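Side-chain contacts in hypothetical protein (Nostoc punctiforme, PDB 2O62), which is of unknown function but carries two calycin-type beta domains, a fold often used to bind small hydrophobic ligands: residues K169-L172 / L178-S181; G18-F23 / L52-K57. All blocks are in the same frame, centred on the assembly; numbering follows the deposited sequence.

Contact 1: K169-L172 / L178-S181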
# COMPACT_ATOMS: atom_id res chain seq x y z
N LYS A 169 7.94 -1.29 -17.20
CA LYS A 169 9.25 -1.74 -17.67
C LYS A 169 10.31 -1.10 -16.78
O LYS A 169 10.25 0.11 -16.54
CB LYS A 169 9.49 -1.33 -19.14
CG LYS A 169 8.33 -1.70 -20.07
CD LYS A 169 8.56 -1.41 -21.53
CE LYS A 169 7.47 -2.07 -22.41
NZ LYS A 169 7.73 -1.90 -23.89
N ILE A 170 11.26 -1.89 -16.29
CA ILE A 170 12.29 -1.41 -15.40
C ILE A 170 13.60 -1.99 -15.90
O ILE A 170 13.74 -3.19 -16.03
CB ILE A 170 12.00 -1.83 -13.93
CG1 ILE A 170 10.63 -1.32 -13.54
CG2 ILE A 170 13.04 -1.25 -12.99
CD1 ILE A 170 10.21 -1.71 -12.15
N GLN A 171 14.54 -1.12 -16.25
CA GLN A 171 15.82 -1.58 -16.69
C GLN A 171 16.93 -0.68 -16.16
O GLN A 171 16.70 0.51 -15.92
CB GLN A 171 15.87 -1.65 -18.22
CG GLN A 171 14.73 -2.50 -18.90
CD GLN A 171 14.77 -4.09 -18.75
OE1 GLN A 171 15.65 -4.72 -18.10
NE2 GLN A 171 13.79 -4.72 -19.39
N LEU A 172 18.12 -1.25 -15.99
CA LEU A 172 19.29 -0.47 -15.64
C LEU A 172 19.80 0.11 -16.95
O LEU A 172 19.76 -0.59 -17.98
CB LEU A 172 20.38 -1.34 -15.02
CG LEU A 172 19.96 -2.00 -13.70
CD1 LEU A 172 21.09 -2.92 -13.18
CD2 LEU A 172 19.60 -0.96 -12.66
N LEU A 178 18.47 3.69 -13.06
CA LEU A 178 17.27 2.93 -13.31
C LEU A 178 16.43 3.71 -14.32
O LEU A 178 16.32 4.93 -14.23
CB LEU A 178 16.53 2.70 -11.99
CG LEU A 178 15.50 1.59 -12.03
CD1 LEU A 178 16.21 0.22 -11.97
CD2 LEU A 178 14.46 1.70 -10.93
N MSE A 179 15.92 3.02 -15.33
CA MSE A 179 14.94 3.56 -16.28
C MSE A 179 13.64 2.85 -15.97
O MSE A 179 13.60 1.62 -15.96
CB MSE A 179 15.40 3.21 -17.70
CG MSE A 179 14.70 3.92 -18.86
SE MSE A 179 12.94 3.22 -19.44
CE MSE A 179 13.04 1.21 -19.28
N GLN A 180 12.58 3.60 -15.71
CA GLN A 180 11.25 3.03 -15.46
C GLN A 180 10.23 3.69 -16.39
O GLN A 180 10.19 4.92 -16.47
CB GLN A 180 10.78 3.24 -14.04
CG GLN A 180 9.43 2.56 -13.81
CD GLN A 180 8.97 2.62 -12.38
OE1 GLN A 180 9.78 2.57 -11.46
NE2 GLN A 180 7.65 2.69 -12.18
N SER A 181 9.46 2.86 -17.09
CA SER A 181 8.41 3.29 -17.97
C SER A 181 7.15 2.63 -17.50
O SER A 181 7.08 1.39 -17.49
CB SER A 181 8.66 2.88 -19.40
OG SER A 181 7.64 3.46 -20.21
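Leu178 meets both Ile170 and Leu172 across an antiparallel strand pair, and these three residues make the apolar part of the contact. The isobutyl group of Leu178 leans to the facing strand because chi1 (-162°) sets CG opposite the backbone N. CD1 of Leu178 lies 3.6 Å from Ile170 CG2 and 3.7 Å from Leu172 CD2, bridging two residues on the same face of the sheet. CG1 of Ile170 runs alongside CG of Gln180, the two side chains pointing the same way. Shortened to an alanine, Leu178 would no longer reach either neighbour, which would probably open a gap beside Ile170 CG2 and leave Leu172 CD2 without its apolar partner on the facing strand.

On the face of Gln171 and Met179, the chain of Met179, a selenomethionine, folds back at chi2 (-80°) and carries CE to 4.1 Å from Gln171 CG.

Polar contacts between the strands are made by the backbone. Lys169 pairs with Ser181 (Lys169 N to Ser181 O 2.8 Å, Ser181 N to Lys169 O 2.9 Å), and Gln171 with Met179 in the same reciprocal way, all four bonds nearly straight. Between these pairs, Gln180 CA makes a CA-H...O contact with Lys169 O at 3.3 Å, and Ile170 CA reaches Met179 O likewise. The Gln180 amide turns elsewhere, to Thr182 and a glycerol probably from the crystallisation liquor.

The reciprocal bonds and 166° axis angle show antiparallel pairing; with only five residues joining strands 162-172 and 178-184, this is a beta hairpin of the closed C-terminal calycin-type barrel.

Contact 2: G18-F23 / L52-K57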
# COMPACT_ATOMS: atom_id res chain seq x y z
N GLY A 18 1.13 -12.05 13.41
CA GLY A 18 2.35 -11.58 12.83
C GLY A 18 3.02 -10.54 13.67
O GLY A 18 3.28 -10.76 14.84
N SER A 19 3.32 -9.40 13.05
CA SER A 19 3.83 -8.25 13.79
C SER A 19 3.51 -6.92 13.17
O SER A 19 3.16 -6.86 11.98
CB SER A 19 5.35 -8.34 13.91
OG SER A 19 5.99 -8.17 12.69
N PHE A 20 3.70 -5.88 13.98
CA PHE A 20 3.69 -4.49 13.55
C PHE A 20 5.10 -3.98 13.67
O PHE A 20 5.64 -3.97 14.77
CB PHE A 20 2.83 -3.65 14.49
CG PHE A 20 1.33 -3.81 14.30
CD1 PHE A 20 0.73 -5.06 14.34
CD2 PHE A 20 0.49 -2.71 14.20
CE1 PHE A 20 -0.65 -5.21 14.20
CE2 PHE A 20 -0.90 -2.87 14.08
CZ PHE A 20 -1.45 -4.10 14.08
N SER A 21 5.69 -3.54 12.56
CA SER A 21 7.12 -3.17 12.49
C SER A 21 7.27 -1.74 12.00
O SER A 21 6.78 -1.41 10.93
CB SER A 21 7.84 -4.10 11.51
OG SER A 21 7.61 -5.44 11.86
N ASN A 22 7.92 -0.90 12.81
CA ASN A 22 8.24 0.47 12.44
C ASN A 22 9.61 0.56 11.83
O ASN A 22 10.57 0.15 12.45
CB ASN A 22 8.25 1.37 13.66
CG ASN A 22 6.92 1.39 14.35
OD1 ASN A 22 5.88 1.20 13.72
ND2 ASN A 22 6.93 1.64 15.64
N PHE A 23 9.63 1.14 10.65
CA PHE A 23 10.83 1.39 9.88
C PHE A 23 11.08 2.88 9.72
O PHE A 23 10.14 3.69 9.62
CB PHE A 23 10.66 0.78 8.48
CG PHE A 23 10.76 -0.69 8.46
CD1 PHE A 23 9.64 -1.47 8.65
CD2 PHE A 23 11.97 -1.32 8.25
CE1 PHE A 23 9.72 -2.86 8.64
CE2 PHE A 23 12.05 -2.72 8.25
CZ PHE A 23 10.89 -3.49 8.44
N LEU A 52 -7.31 -6.76 18.89
CA LEU A 52 -5.88 -6.66 18.61
C LEU A 52 -5.06 -6.82 19.89
O LEU A 52 -5.13 -6.00 20.83
CB LEU A 52 -5.55 -5.34 17.93
CG LEU A 52 -4.06 -5.04 17.68
CD1 LEU A 52 -3.44 -6.07 16.79
CD2 LEU A 52 -3.90 -3.68 17.07
N SER A 53 -4.31 -7.92 19.95
CA SER A 53 -3.35 -8.17 21.03
C SER A 53 -1.95 -7.94 20.46
O SER A 53 -1.61 -8.46 19.40
CB SER A 53 -3.47 -9.60 21.55
OG SER A 53 -4.77 -9.86 21.97
N ARG A 54 -1.14 -7.15 21.17
CA ARG A 54 0.29 -6.98 20.83
C ARG A 54 1.18 -7.24 22.05
O ARG A 54 0.81 -6.94 23.19
CB ARG A 54 0.58 -5.59 20.26
CG ARG A 54 0.06 -5.38 18.84
CD ARG A 54 -0.06 -3.94 18.46
NE ARG A 54 -0.92 -3.27 19.41
CZ ARG A 54 -1.23 -1.98 19.39
NH1 ARG A 54 -0.79 -1.20 18.42
NH2 ARG A 54 -2.03 -1.47 20.33
N SER A 55 2.35 -7.82 21.83
CA SER A 55 3.22 -8.21 22.94
C SER A 55 3.62 -6.99 23.78
O SER A 55 4.12 -6.01 23.25
CB SER A 55 4.47 -8.91 22.40
OG SER A 55 5.21 -9.50 23.45
N GLY A 56 3.39 -7.08 25.08
CA GLY A 56 3.72 -6.01 26.02
C GLY A 56 2.73 -4.85 26.07
O GLY A 56 3.01 -3.83 26.71
N LYS A 57 1.58 -5.00 25.40
CA LYS A 57 0.58 -3.94 25.32
C LYS A 57 -0.79 -4.45 25.77
O LYS A 57 -1.03 -5.64 25.79
CB LYS A 57 0.51 -3.40 23.89
CG LYS A 57 1.76 -2.73 23.44
CD LYS A 57 1.65 -2.25 22.03
CE LYS A 57 2.96 -1.70 21.51
NZ LYS A 57 3.23 -0.32 21.99
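Phe20 turns its ring beside the backbone N, with CG anti to the carbonyl carbon (chi1 -76°), and Leu52 sends its CG anti to the backbone N (chi1 175°), which brings the two side chains together from opposite directions. Both Leu52 methyls reach the far end of the ring: CD2 lies obliquely, 3.9 Å from Phe20 CZ, and CD1 is 3.9 Å from Phe20 CE1.

Arg54 approaches over a face. Its CD stands 4.3 Å from the Phe20 ring centroid and only 6° off the normal, the geometry of a CH-pi contact made by the aliphatic part of the arginine. The charged end lies farther off, with CZ 5.7 Å from the centroid, so any cation-pi attraction is weak at most. The strands concerned, 14-23 and 47-54, are not neighbours in the antiparallel N-terminal sheet: strand 29-42 runs between them, and the side chains meet across it, with Phe20 also touching Ser35 and Arg54 touching Thr33.

The guanidinium is sandwiched between aliphatic groups. Leu52 CD2 sits 3.8 Å from its plane on one face and Lys57 CD 3.7 Å from it on the other, each offset toward the rim. A type II turn from Arg54 to Lys57 brings Lys57 back beside the arginine, and the extended chain takes CD over the guanidinium. Lys57 N hydrogen-bonds Arg54 O at 3.0 Å, with Gly56 at positive phi, which suits glycine.

Contact 2 (18-23 with 52-57) closes along the chain before contact 1 (169-172 with 178-181) opens, and no strand is shared. The contacts lie on opposite sides of the chain's centre, their centres about 36 Å and their nearest atoms about 20 Å apart, so neither touches the other. Contact 2 belongs to the nine-strand antiparallel sheet of the DUF3598 N-terminal family region, contact 1 to the ten-strand barrel of the C-terminal region, both of the calycin clan. Contact 1 joins sequence-adjacent strands of a hairpin; contact 2 joins side chains of strands separated by a third. Each contact therefore belongs to its own sheet, consistent with two calycin-clan beta regions following one another along the chain.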